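Local coordinates for protein Bm4233, isoform b (Brugia malayi, PDB 6ANY) that probably binds sterols and related lipids, as a venom allergen-like protein of the CAP family from a filarial parasite, at residues 14-19 against 146-151; 38-43 against 119-124; 105-110 against 164-169; 134-139 against 175-180. One frame throughout, in Å; residues are numbered along the deposited sequence.

Interaction 1: residues 14-19 against 146-151; sequences KDIVRQ and IGCGIA
I16 sets two of its methyls against strand 146-151. CG2 of I16 lies 3.9 Å from CD1 of I146 and 4.0 Å from SG of C148. The end of the other branch goes to the same cysteine: CD1 of I16 is 4.0 Å from CB of C148. Both methyls therefore rest on one sulfur-bearing side chain. V17, the next residue, makes a single touch. Its CG2 is 3.9 Å from CG2 of I146, and these two side chains pass each other in opposite directions. I146 divides its two branches between the two helix residues. Its CG1 is anti to the backbone N (chi1 -175°), which carries CD1 to I16 and leaves CG2 to meet V17.

The strand offers I146 and C148 to the helix in alternation, with G147 between them. The axes of the two segments approach to 9.5 Å, and their N-to-C directions differ by 134°. The second shell fixes both partners. SG of C148 is in a disulfide with C164 on the adjacent strand. W51 of strand 50-51 packs on I16, V17 and C148. Backbone bonds hold I146 to K50 and S52, and G147 to H165. On the helix side, NE2 of Q19 bonds to the carbonyl of T101.

This is a helix packed on the sheet, as in the alpha-beta-alpha sandwich of CAP proteins. The contact is buried and wholly apolar. Fit rather than direction holds it, and the disulfide limits how far the sulfur under I16 can move.

Interaction 2: residues 38-43 against 119-124; sequences TYMPRG and PSNNLT. With NAG (2-acetamido-2-deoxy-beta-D-glucopyranose), chain C.
P41 and N121 approach from opposite directions, a proline ring against a carboxamide. CG of P41 stands 3.3 Å from ND2 of N121. It lies well out of the amide plane, above its nitrogen end. M40 comes to the other end of the same group: CE of M40 is 3.7 Å from OD1 of N121, and the two side chains are oblique to each other. M40 gets there by curling, with both chi2 (-77°) and chi3 (-75°) bent. The amide is thus met by a ring carbon at its nitrogen and by a methyl at its oxygen. These are van der Waals contacts. P119 points its CB away from the other segment and meets P41 through its carbonyl, with O of P119 4.2 Å from CG of P41.

N121 has a positive phi (66°), so the chain turns sharply here. Just before it, OG of S120 accepts a bond from N of N122 at 3.2 Å, which makes an ST turn. N122 carries the glycan: its ND2 is covalently bonded to C1 of the NAG. The sequence N122-L123-T124 is an N-glycosylation sequon. CG2 of T124 is 3.8 Å from O5 of the sugar, and the NAG is also hydrogen-bonded to O of K174.

The two segments are loops. Residues 38-43 lead from helix 10-28 into strand 43-44. Residues 119-124 join helix 110-114 to helix 125-128, where T124 is the N-cap. L180 of strand 179-180 packs on both P41 and N121, and Y178 OH bonds to the carbonyl of P41. The contact lies where these loops meet that short strand.

Interaction 3: residues 105-110 against 164-169; sequences KSWWSE and CHYSPA
C164 meets W107 at the rim of the indole. SG of C164 is 3.7 Å from CZ3 of W107 and 4.9 Å from the centroid of the six-membered ring. It lies 86° off the ring normal, so the disulfide-bonded sulfur is in the ring plane, in a sulfur-aromatic contact at the edge. CB of C164 follows it, 3.9 Å from CH2 of W107.

H165 follows, held by a polar partner outside the contact: its NE2 bonds to OE2 of E81. Y166 returns to the tryptophan. OH of Y166 is 3.4 Å from CZ3 and 3.6 Å from CE3 of W107, in an oblique approach. The hydroxyl has its polar partner in ND2 of N82, so it touches the indole by packing. W107 is tethered too, since its NE1 bonds to the carbonyl of V83. With CG anti to its own carbonyl carbon (chi1 -59°), it extends the six-membered ring toward the strand. M138 packs on both W107 and Y166.

Strand 159-167 and helix 99-108 thus meet through a buried tryptophan. Residues C164 to A169 belong to the run CHYSPAGN, which is the CAP2 signature of the CAP family. By sequence, E110 and E81 probably correspond to the two glutamates of the His/Glu tetrad in the central cavity of CAP proteins.

Interaction 4: residues 134-139 against 175-180; sequences HFTQMA and ELIYEL. With NAG (2-acetamido-2-deoxy-beta-D-glucopyranose), chain C.
The last turn of helix 133-138 lies beside the irregular chain 175-180, with the CA atoms of T136 and I177 6.5 Å apart. I177 carries the contact and uses two branches. CD1 of I177 touches CG2 of T136 at 3.9 Å, and these side chains cross at about a right angle. The other branch, CG2 of I177, sits 3.8 Å from O of A139 and 4.1 Å from CB of A139. Placed anti to the backbone N (chi1 -63° for CG1), CG2 is carried to the helix end. T136 shows its methyl to I177, while its OG1 bonds to OD1 of N171.

Y178 is more distant. CD1 of Y178 is 4.2 Å from O of A139, at an oblique angle to the ring. L176 packs on the glycan instead, with its CG 3.8 Å from C8 of the NAG.

Backbone bonds from I177 to N121 and G141 fix the chain on which the isoleucine stands. H134 and its neighbours belong to the HFTQMAW signature of CAP proteins. The chemistry is apolar contact, with one methyl, CG2 of I177, also resting on the carbonyl oxygen of A139. Shape sets the fit, and I177 packs against the C-terminal end of the helix.

Overall arrangement
Interactions 1 and 3 are joined directly: the C148-C164 disulfide links their strands, 145-153 and 159-167, which are neighbours in the four-stranded sheet. Between centres they are 10 Å apart. The centre of interaction 4 is also 10 Å from that of interaction 3, and N of F135 bonds to OE1 of E110 between them. The centres of interactions 2 and 4 are 9 Å apart, on the same side of the chain's centre, and both touch the NAG. Those of interactions 1 and 2 are 26 Å apart, on opposite sides. Along the chain, interaction 2 closes before interaction 4 opens, while interaction 3 crosses all the others. The contacts run from the helix-covered sheet to the glycosylated loops, tying one CAP domain together.

Interaction 1: residues 14-19 against 146-151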
# COMPACT_ATOMS: atom_id res chain seq x y z
N LYS A 14 -5.93 -11.64 0.87
CA LYS A 14 -7.18 -10.92 1.04
C LYS A 14 -7.12 -9.88 2.14
O LYS A 14 -7.62 -8.77 1.98
CB LYS A 14 -8.31 -11.85 1.42
CG LYS A 14 -8.69 -12.82 0.34
CD LYS A 14 -9.77 -13.84 0.78
CE LYS A 14 -9.42 -15.29 0.42
NZ LYS A 14 -10.62 -16.01 -0.15
N ASP A 15 -6.56 -10.23 3.29
CA ASP A 15 -6.49 -9.29 4.39
C ASP A 15 -5.67 -8.03 3.99
O ASP A 15 -5.97 -6.88 4.41
CB ASP A 15 -5.90 -9.98 5.61
CG ASP A 15 -6.85 -11.00 6.23
OD1 ASP A 15 -8.00 -11.09 5.80
OD2 ASP A 15 -6.43 -11.75 7.15
N ILE A 16 -4.61 -8.24 3.23
CA ILE A 16 -3.76 -7.14 2.83
C ILE A 16 -4.55 -6.21 1.92
O ILE A 16 -4.53 -5.00 2.14
CB ILE A 16 -2.53 -7.62 2.09
CG1 ILE A 16 -1.54 -8.16 3.09
CG2 ILE A 16 -1.92 -6.49 1.22
CD1 ILE A 16 -0.47 -9.04 2.47
N VAL A 17 -5.27 -6.81 0.97
CA VAL A 17 -6.02 -6.02 -0.02
C VAL A 17 -7.19 -5.27 0.62
O VAL A 17 -7.42 -4.10 0.33
CB VAL A 17 -6.52 -6.93 -1.18
CG1 VAL A 17 -7.54 -6.22 -2.03
CG2 VAL A 17 -5.36 -7.31 -2.07
N ARG A 18 -7.93 -5.96 1.48
CA ARG A 18 -9.06 -5.44 2.15
C ARG A 18 -8.66 -4.31 3.07
O ARG A 18 -9.30 -3.23 3.00
CB ARG A 18 -9.79 -6.53 2.98
CG ARG A 18 -10.53 -7.48 2.06
CD ARG A 18 -10.88 -8.81 2.68
NE ARG A 18 -11.45 -9.74 1.67
CZ ARG A 18 -11.82 -11.02 1.91
NH1 ARG A 18 -11.71 -11.59 3.13
NH2 ARG A 18 -12.28 -11.73 0.90
N GLN A 19 -7.57 -4.49 3.83
CA GLN A 19 -7.05 -3.39 4.66
C GLN A 19 -6.63 -2.14 3.86
O GLN A 19 -6.99 -1.03 4.20
CB GLN A 19 -5.87 -3.83 5.58
CG GLN A 19 -5.23 -2.68 6.36
CD GLN A 19 -3.92 -3.07 7.04
OE1 GLN A 19 -2.97 -3.49 6.35
NE2 GLN A 19 -3.85 -2.94 8.36
N ILE A 146 -1.32 -4.77 -6.36
CA ILE A 146 -0.49 -4.96 -5.16
C ILE A 146 -0.14 -6.43 -5.06
O ILE A 146 -0.96 -7.26 -5.35
CB ILE A 146 -1.16 -4.44 -3.89
CG1 ILE A 146 -0.17 -4.56 -2.72
CG2 ILE A 146 -2.47 -5.19 -3.59
CD1 ILE A 146 -0.66 -3.90 -1.45
N GLY A 147 1.07 -6.71 -4.64
CA GLY A 147 1.48 -8.05 -4.36
C GLY A 147 2.58 -8.00 -3.33
O GLY A 147 3.44 -7.10 -3.35
N CYS A 148 2.55 -8.98 -2.43
CA CYS A 148 3.42 -8.95 -1.25
C CYS A 148 4.02 -10.29 -0.95
O CYS A 148 3.48 -11.35 -1.31
CB CYS A 148 2.69 -8.48 0.00
SG CYS A 148 1.78 -6.92 -0.13
N GLY A 149 5.18 -10.23 -0.33
CA GLY A 149 5.95 -11.44 -0.02
C GLY A 149 6.39 -11.38 1.42
O GLY A 149 6.68 -10.31 1.92
N ILE A 150 6.45 -12.53 2.07
CA ILE A 150 6.74 -12.59 3.49
C ILE A 150 7.78 -13.65 3.81
O ILE A 150 7.75 -14.81 3.29
CB ILE A 150 5.44 -12.90 4.25
CG1 ILE A 150 4.49 -11.70 4.14
CG2 ILE A 150 5.72 -13.17 5.72
CD1 ILE A 150 3.04 -12.04 4.53
N ALA A 151 8.66 -13.30 4.73
CA ALA A 151 9.71 -14.23 5.21
C ALA A 151 9.71 -14.23 6.70
O ALA A 151 9.82 -13.19 7.29
CB ALA A 151 11.07 -13.81 4.70

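Interaction 2: residues 38-43 against 119-124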
# COMPACT_ATOMS: atom_id res chain seq x y z
N THR A 38 -5.79 17.80 11.10
CA THR A 38 -6.86 18.19 10.14
C THR A 38 -7.15 17.03 9.16
O THR A 38 -6.23 16.32 8.72
CB THR A 38 -6.59 19.56 9.45
OG1 THR A 38 -6.15 19.41 8.10
CG2 THR A 38 -5.58 20.42 10.24
N TYR A 39 -8.43 16.83 8.84
CA TYR A 39 -8.83 15.76 7.93
C TYR A 39 -8.22 15.90 6.55
O TYR A 39 -8.11 16.95 6.03
CB TYR A 39 -10.34 15.68 7.81
CG TYR A 39 -10.98 15.11 9.07
CD1 TYR A 39 -10.73 13.80 9.46
CD2 TYR A 39 -11.82 15.89 9.87
CE1 TYR A 39 -11.25 13.28 10.62
CE2 TYR A 39 -12.38 15.38 11.02
CZ TYR A 39 -12.08 14.05 11.39
OH TYR A 39 -12.63 13.51 12.48
N MET A 40 -7.83 14.78 5.97
CA MET A 40 -7.35 14.77 4.62
C MET A 40 -8.50 15.04 3.69
O MET A 40 -9.63 14.78 4.05
CB MET A 40 -6.70 13.42 4.33
CG MET A 40 -5.36 13.28 5.06
SD MET A 40 -4.00 14.21 4.26
CE MET A 40 -3.59 13.27 2.82
N PRO A 41 -8.21 15.58 2.51
CA PRO A 41 -9.30 16.05 1.64
C PRO A 41 -10.01 14.88 1.00
O PRO A 41 -9.39 13.87 0.75
CB PRO A 41 -8.57 16.87 0.56
CG PRO A 41 -7.12 16.49 0.66
CD PRO A 41 -6.91 16.12 2.08
N ARG A 42 -11.28 15.05 0.72
CA ARG A 42 -12.05 14.06 -0.03
C ARG A 42 -11.49 13.87 -1.42
O ARG A 42 -11.00 14.82 -2.01
CB ARG A 42 -13.55 14.40 -0.07
CG ARG A 42 -14.24 14.15 1.27
CD ARG A 42 -15.67 14.73 1.33
NE ARG A 42 -16.65 13.89 0.66
CZ ARG A 42 -17.29 12.87 1.22
NH1 ARG A 42 -17.06 12.54 2.47
NH2 ARG A 42 -18.20 12.19 0.52
N GLY A 43 -11.52 12.62 -1.88
CA GLY A 43 -10.92 12.21 -3.12
C GLY A 43 -11.82 11.49 -4.09
O GLY A 43 -12.85 10.92 -3.68
N PRO A 119 -2.92 20.72 1.53
CA PRO A 119 -4.25 20.86 0.94
C PRO A 119 -4.33 20.58 -0.56
O PRO A 119 -5.29 19.91 -0.99
CB PRO A 119 -4.64 22.30 1.29
CG PRO A 119 -3.41 22.97 1.78
CD PRO A 119 -2.59 21.89 2.36
N SER A 120 -3.32 21.00 -1.33
CA SER A 120 -3.24 20.68 -2.75
C SER A 120 -3.16 19.19 -3.05
O SER A 120 -3.51 18.79 -4.16
CB SER A 120 -2.01 21.32 -3.41
OG SER A 120 -0.82 20.73 -2.91
N ASN A 121 -2.71 18.38 -2.08
CA ASN A 121 -2.49 16.91 -2.20
C ASN A 121 -1.36 16.61 -3.19
O ASN A 121 -1.22 15.50 -3.67
CB ASN A 121 -3.75 16.07 -2.53
CG ASN A 121 -4.12 15.09 -1.44
OD1 ASN A 121 -3.32 14.76 -0.59
ND2 ASN A 121 -5.35 14.63 -1.48
N ASN A 122 -0.56 17.63 -3.47
CA ASN A 122 0.56 17.54 -4.40
C ASN A 122 1.78 16.94 -3.72
O ASN A 122 2.09 17.25 -2.58
CB ASN A 122 0.88 18.94 -4.92
CG ASN A 122 1.84 18.95 -6.09
OD1 ASN A 122 2.37 17.92 -6.51
ND2 ASN A 122 2.07 20.14 -6.62
N LEU A 123 2.48 16.05 -4.43
CA LEU A 123 3.67 15.43 -3.88
C LEU A 123 4.91 16.23 -4.26
O LEU A 123 5.67 15.84 -5.14
CB LEU A 123 3.78 13.98 -4.35
CG LEU A 123 4.97 13.15 -3.87
CD1 LEU A 123 5.15 13.20 -2.36
CD2 LEU A 123 4.86 11.71 -4.35
N THR A 124 5.09 17.36 -3.59
CA THR A 124 6.26 18.22 -3.84
C THR A 124 7.44 17.71 -3.06
O THR A 124 7.29 16.87 -2.15
CB THR A 124 5.99 19.66 -3.39
OG1 THR A 124 5.36 19.64 -2.10
CG2 THR A 124 5.00 20.31 -4.31
C1 NAG C . 2.87 20.79 -7.70
C2 NAG C . 2.20 20.88 -9.05
C3 NAG C . 3.22 21.36 -10.08
C4 NAG C . 3.97 22.60 -9.59
C5 NAG C . 4.51 22.37 -8.17
C6 NAG C . 5.19 23.60 -7.57
C7 NAG C . 0.31 19.43 -9.58
C8 NAG C . -0.12 18.10 -10.11
N2 NAG C . 1.62 19.59 -9.38
O3 NAG C . 2.55 21.66 -11.31
O4 NAG C . 5.04 22.90 -10.50
O5 NAG C . 3.44 22.02 -7.31
O6 NAG C . 4.37 24.75 -7.77
O7 NAG C . -0.49 20.32 -9.35

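Interaction 3: residues 105-110 against 164-169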
# COMPACT_ATOMS: atom_id res chain seq x y z
N LYS A 105 -0.33 -1.17 8.50
CA LYS A 105 -0.59 -0.21 9.62
C LYS A 105 0.66 0.64 9.88
O LYS A 105 0.59 1.85 10.10
CB LYS A 105 -0.95 -0.96 10.89
CG LYS A 105 -2.42 -1.24 11.03
CD LYS A 105 -2.71 -2.38 12.00
CE LYS A 105 -2.33 -1.98 13.39
NZ LYS A 105 -2.33 -3.22 14.23
N SER A 106 1.80 0.02 9.81
CA SER A 106 3.05 0.71 10.03
C SER A 106 3.34 1.74 8.95
O SER A 106 3.53 2.89 9.22
CB SER A 106 4.20 -0.27 10.11
OG SER A 106 5.39 0.44 10.20
N TRP A 107 3.28 1.33 7.72
CA TRP A 107 3.44 2.28 6.56
C TRP A 107 2.41 3.40 6.58
O TRP A 107 2.73 4.60 6.40
CB TRP A 107 3.36 1.51 5.24
CG TRP A 107 4.42 0.43 5.12
CD1 TRP A 107 5.62 0.44 5.70
CD2 TRP A 107 4.32 -0.82 4.41
NE1 TRP A 107 6.35 -0.71 5.36
CE2 TRP A 107 5.55 -1.50 4.57
CE3 TRP A 107 3.32 -1.43 3.66
CZ2 TRP A 107 5.80 -2.76 4.02
CZ3 TRP A 107 3.56 -2.66 3.11
CH2 TRP A 107 4.79 -3.33 3.33
N TRP A 108 1.17 3.00 6.81
CA TRP A 108 0.05 3.93 6.80
C TRP A 108 0.15 4.93 7.94
O TRP A 108 -0.27 6.11 7.77
CB TRP A 108 -1.29 3.20 6.83
CG TRP A 108 -2.42 4.10 6.48
CD1 TRP A 108 -3.13 4.91 7.36
CD2 TRP A 108 -2.95 4.36 5.16
NE1 TRP A 108 -4.07 5.62 6.64
CE2 TRP A 108 -3.99 5.30 5.31
CE3 TRP A 108 -2.64 3.90 3.89
CZ2 TRP A 108 -4.75 5.72 4.24
CZ3 TRP A 108 -3.40 4.34 2.83
CH2 TRP A 108 -4.40 5.26 3.01
N SER A 109 0.75 4.52 9.06
CA SER A 109 0.85 5.38 10.23
C SER A 109 1.66 6.65 9.96
O SER A 109 1.63 7.60 10.75
CB SER A 109 1.50 4.64 11.44
OG SER A 109 2.94 4.53 11.28
N GLU A 110 2.41 6.67 8.85
CA GLU A 110 3.09 7.89 8.40
C GLU A 110 2.16 9.08 8.22
O GLU A 110 2.60 10.24 8.40
CB GLU A 110 3.92 7.65 7.12
CG GLU A 110 5.13 6.80 7.35
CD GLU A 110 5.82 6.36 6.10
OE1 GLU A 110 5.30 6.58 4.99
OE2 GLU A 110 6.92 5.76 6.22
N CYS A 164 6.03 -5.44 -0.04
CA CYS A 164 4.89 -5.23 -0.93
C CYS A 164 5.36 -4.45 -2.13
O CYS A 164 6.11 -3.45 -1.98
CB CYS A 164 3.73 -4.55 -0.21
SG CYS A 164 2.75 -5.55 0.91
N HIS A 165 4.93 -4.91 -3.30
CA HIS A 165 5.11 -4.25 -4.61
C HIS A 165 3.81 -3.71 -5.18
O HIS A 165 2.76 -4.34 -5.10
CB HIS A 165 5.72 -5.22 -5.60
CG HIS A 165 7.18 -5.46 -5.37
ND1 HIS A 165 7.91 -6.36 -6.09
CD2 HIS A 165 8.04 -4.87 -4.51
CE1 HIS A 165 9.17 -6.32 -5.70
NE2 HIS A 165 9.28 -5.41 -4.76
N TYR A 166 3.91 -2.53 -5.79
CA TYR A 166 2.72 -1.79 -6.26
C TYR A 166 2.90 -1.39 -7.69
O TYR A 166 3.99 -0.98 -8.08
CB TYR A 166 2.51 -0.52 -5.44
CG TYR A 166 2.52 -0.73 -3.92
CD1 TYR A 166 3.70 -0.97 -3.24
CD2 TYR A 166 1.35 -0.70 -3.19
CE1 TYR A 166 3.70 -1.16 -1.86
CE2 TYR A 166 1.33 -0.90 -1.86
CZ TYR A 166 2.50 -1.13 -1.18
OH TYR A 166 2.37 -1.29 0.18
N SER A 167 1.83 -1.48 -8.47
CA SER A 167 1.88 -1.08 -9.88
C SER A 167 0.55 -0.49 -10.33
O SER A 167 -0.51 -1.03 -10.05
CB SER A 167 2.26 -2.27 -10.76
OG SER A 167 2.23 -1.92 -12.13
N PRO A 168 0.62 0.64 -11.04
CA PRO A 168 1.89 1.29 -11.37
C PRO A 168 2.48 1.95 -10.15
O PRO A 168 1.79 2.21 -9.16
CB PRO A 168 1.48 2.34 -12.40
CG PRO A 168 0.07 2.67 -12.05
CD PRO A 168 -0.54 1.39 -11.56
N ALA A 169 3.78 2.22 -10.21
CA ALA A 169 4.50 2.82 -9.13
C ALA A 169 3.99 4.20 -8.83
O ALA A 169 3.67 4.91 -9.70
CB ALA A 169 5.98 2.83 -9.38

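Interaction 4: residues 134-139 against 175-180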
# COMPACT_ATOMS: atom_id res chain seq x y z
N HIS A 134 5.95 5.67 2.24
CA HIS A 134 5.32 4.36 2.36
C HIS A 134 3.79 4.55 2.30
O HIS A 134 3.09 3.88 1.56
CB HIS A 134 5.77 3.60 3.60
CG HIS A 134 7.24 3.51 3.75
ND1 HIS A 134 7.96 4.41 4.50
CD2 HIS A 134 8.14 2.69 3.17
CE1 HIS A 134 9.24 4.14 4.39
NE2 HIS A 134 9.38 3.11 3.57
N PHE A 135 3.31 5.50 3.08
CA PHE A 135 1.93 5.88 3.13
C PHE A 135 1.46 6.38 1.73
O PHE A 135 0.43 5.98 1.27
CB PHE A 135 1.72 6.99 4.16
CG PHE A 135 0.51 7.81 3.89
CD1 PHE A 135 -0.74 7.29 4.04
CD2 PHE A 135 0.63 9.13 3.48
CE1 PHE A 135 -1.89 8.05 3.79
CE2 PHE A 135 -0.48 9.88 3.17
CZ PHE A 135 -1.73 9.34 3.29
N THR A 136 2.25 7.22 1.07
CA THR A 136 1.82 7.82 -0.19
C THR A 136 1.64 6.77 -1.27
O THR A 136 0.64 6.81 -1.99
CB THR A 136 2.69 8.98 -0.61
OG1 THR A 136 4.07 8.60 -0.68
CG2 THR A 136 2.50 10.23 0.34
N GLN A 137 2.48 5.73 -1.27
CA GLN A 137 2.34 4.62 -2.20
C GLN A 137 1.06 3.85 -1.89
O GLN A 137 0.36 3.45 -2.79
CB GLN A 137 3.56 3.74 -2.15
CG GLN A 137 3.53 2.50 -2.98
CD GLN A 137 3.40 2.78 -4.45
OE1 GLN A 137 4.42 2.90 -5.17
NE2 GLN A 137 2.16 2.84 -4.93
N MET A 138 0.77 3.62 -0.60
CA MET A 138 -0.45 2.89 -0.24
C MET A 138 -1.67 3.73 -0.62
O MET A 138 -2.73 3.19 -0.85
CB MET A 138 -0.56 2.61 1.29
CG MET A 138 0.41 1.61 1.86
SD MET A 138 0.18 1.29 3.58
CE MET A 138 -1.41 0.42 3.65
N ALA A 139 -1.52 5.06 -0.56
CA ALA A 139 -2.62 5.96 -0.91
C ALA A 139 -2.69 6.43 -2.37
O ALA A 139 -3.52 7.23 -2.68
CB ALA A 139 -2.56 7.14 0.00
N GLU A 175 3.31 15.25 -8.92
CA GLU A 175 1.97 14.76 -9.20
C GLU A 175 1.20 14.70 -7.90
O GLU A 175 1.80 14.60 -6.80
CB GLU A 175 2.03 13.38 -9.77
CG GLU A 175 2.59 13.29 -11.16
CD GLU A 175 2.49 11.88 -11.71
OE1 GLU A 175 1.71 11.04 -11.15
OE2 GLU A 175 3.14 11.62 -12.75
N LEU A 176 -0.12 14.74 -8.01
CA LEU A 176 -0.98 14.62 -6.83
C LEU A 176 -0.98 13.17 -6.35
O LEU A 176 -0.99 12.27 -7.17
CB LEU A 176 -2.43 15.05 -7.14
CG LEU A 176 -2.61 16.47 -7.72
CD1 LEU A 176 -4.10 16.68 -8.00
CD2 LEU A 176 -2.04 17.58 -6.83
N ILE A 177 -1.12 12.98 -5.06
CA ILE A 177 -1.19 11.64 -4.48
C ILE A 177 -2.50 10.96 -4.92
O ILE A 177 -2.51 9.80 -5.38
CB ILE A 177 -1.11 11.73 -2.95
CG1 ILE A 177 0.25 12.33 -2.55
CG2 ILE A 177 -1.34 10.33 -2.31
CD1 ILE A 177 0.24 12.99 -1.21
N TYR A 178 -3.58 11.72 -4.82
CA TYR A 178 -4.86 11.34 -5.38
C TYR A 178 -5.65 12.58 -5.79
O TYR A 178 -5.35 13.65 -5.35
CB TYR A 178 -5.67 10.48 -4.40
CG TYR A 178 -6.02 11.10 -3.06
CD1 TYR A 178 -5.15 10.99 -1.99
CD2 TYR A 178 -7.25 11.73 -2.85
CE1 TYR A 178 -5.44 11.53 -0.76
CE2 TYR A 178 -7.58 12.31 -1.61
CZ TYR A 178 -6.66 12.22 -0.55
OH TYR A 178 -6.94 12.76 0.71
N GLU A 179 -6.62 12.43 -6.67
CA GLU A 179 -7.40 13.58 -7.20
C GLU A 179 -8.42 14.07 -6.15
O GLU A 179 -9.10 13.27 -5.53
CB GLU A 179 -8.16 13.27 -8.49
CG GLU A 179 -7.31 12.77 -9.61
CD GLU A 179 -8.16 12.34 -10.83
OE1 GLU A 179 -9.31 12.91 -10.94
OE2 GLU A 179 -7.64 11.46 -11.62
N LEU A 180 -8.49 15.39 -5.97
CA LEU A 180 -9.49 16.04 -5.13
C LEU A 180 -10.87 15.98 -5.75
O LEU A 180 -11.06 16.34 -6.90
CB LEU A 180 -9.15 17.48 -4.87
CG LEU A 180 -7.80 17.72 -4.14
CD1 LEU A 180 -7.64 19.19 -3.88
CD2 LEU A 180 -7.78 17.00 -2.82
C1 NAG C . 2.87 20.79 -7.70
C2 NAG C . 2.20 20.88 -9.05
C3 NAG C . 3.22 21.36 -10.08
C4 NAG C . 3.97 22.60 -9.59
C5 NAG C . 4.51 22.37 -8.17
C6 NAG C . 5.19 23.60 -7.57
C7 NAG C . 0.31 19.43 -9.58
C8 NAG C . -0.12 18.10 -10.11
N2 NAG C . 1.62 19.59 -9.38
O3 NAG C . 2.55 21.66 -11.31
O4 NAG C . 5.04 22.90 -10.50
O5 NAG C . 3.44 22.02 -7.31
O6 NAG C . 4.37 24.75 -7.77
O7 NAG C . -0.49 20.32 -9.35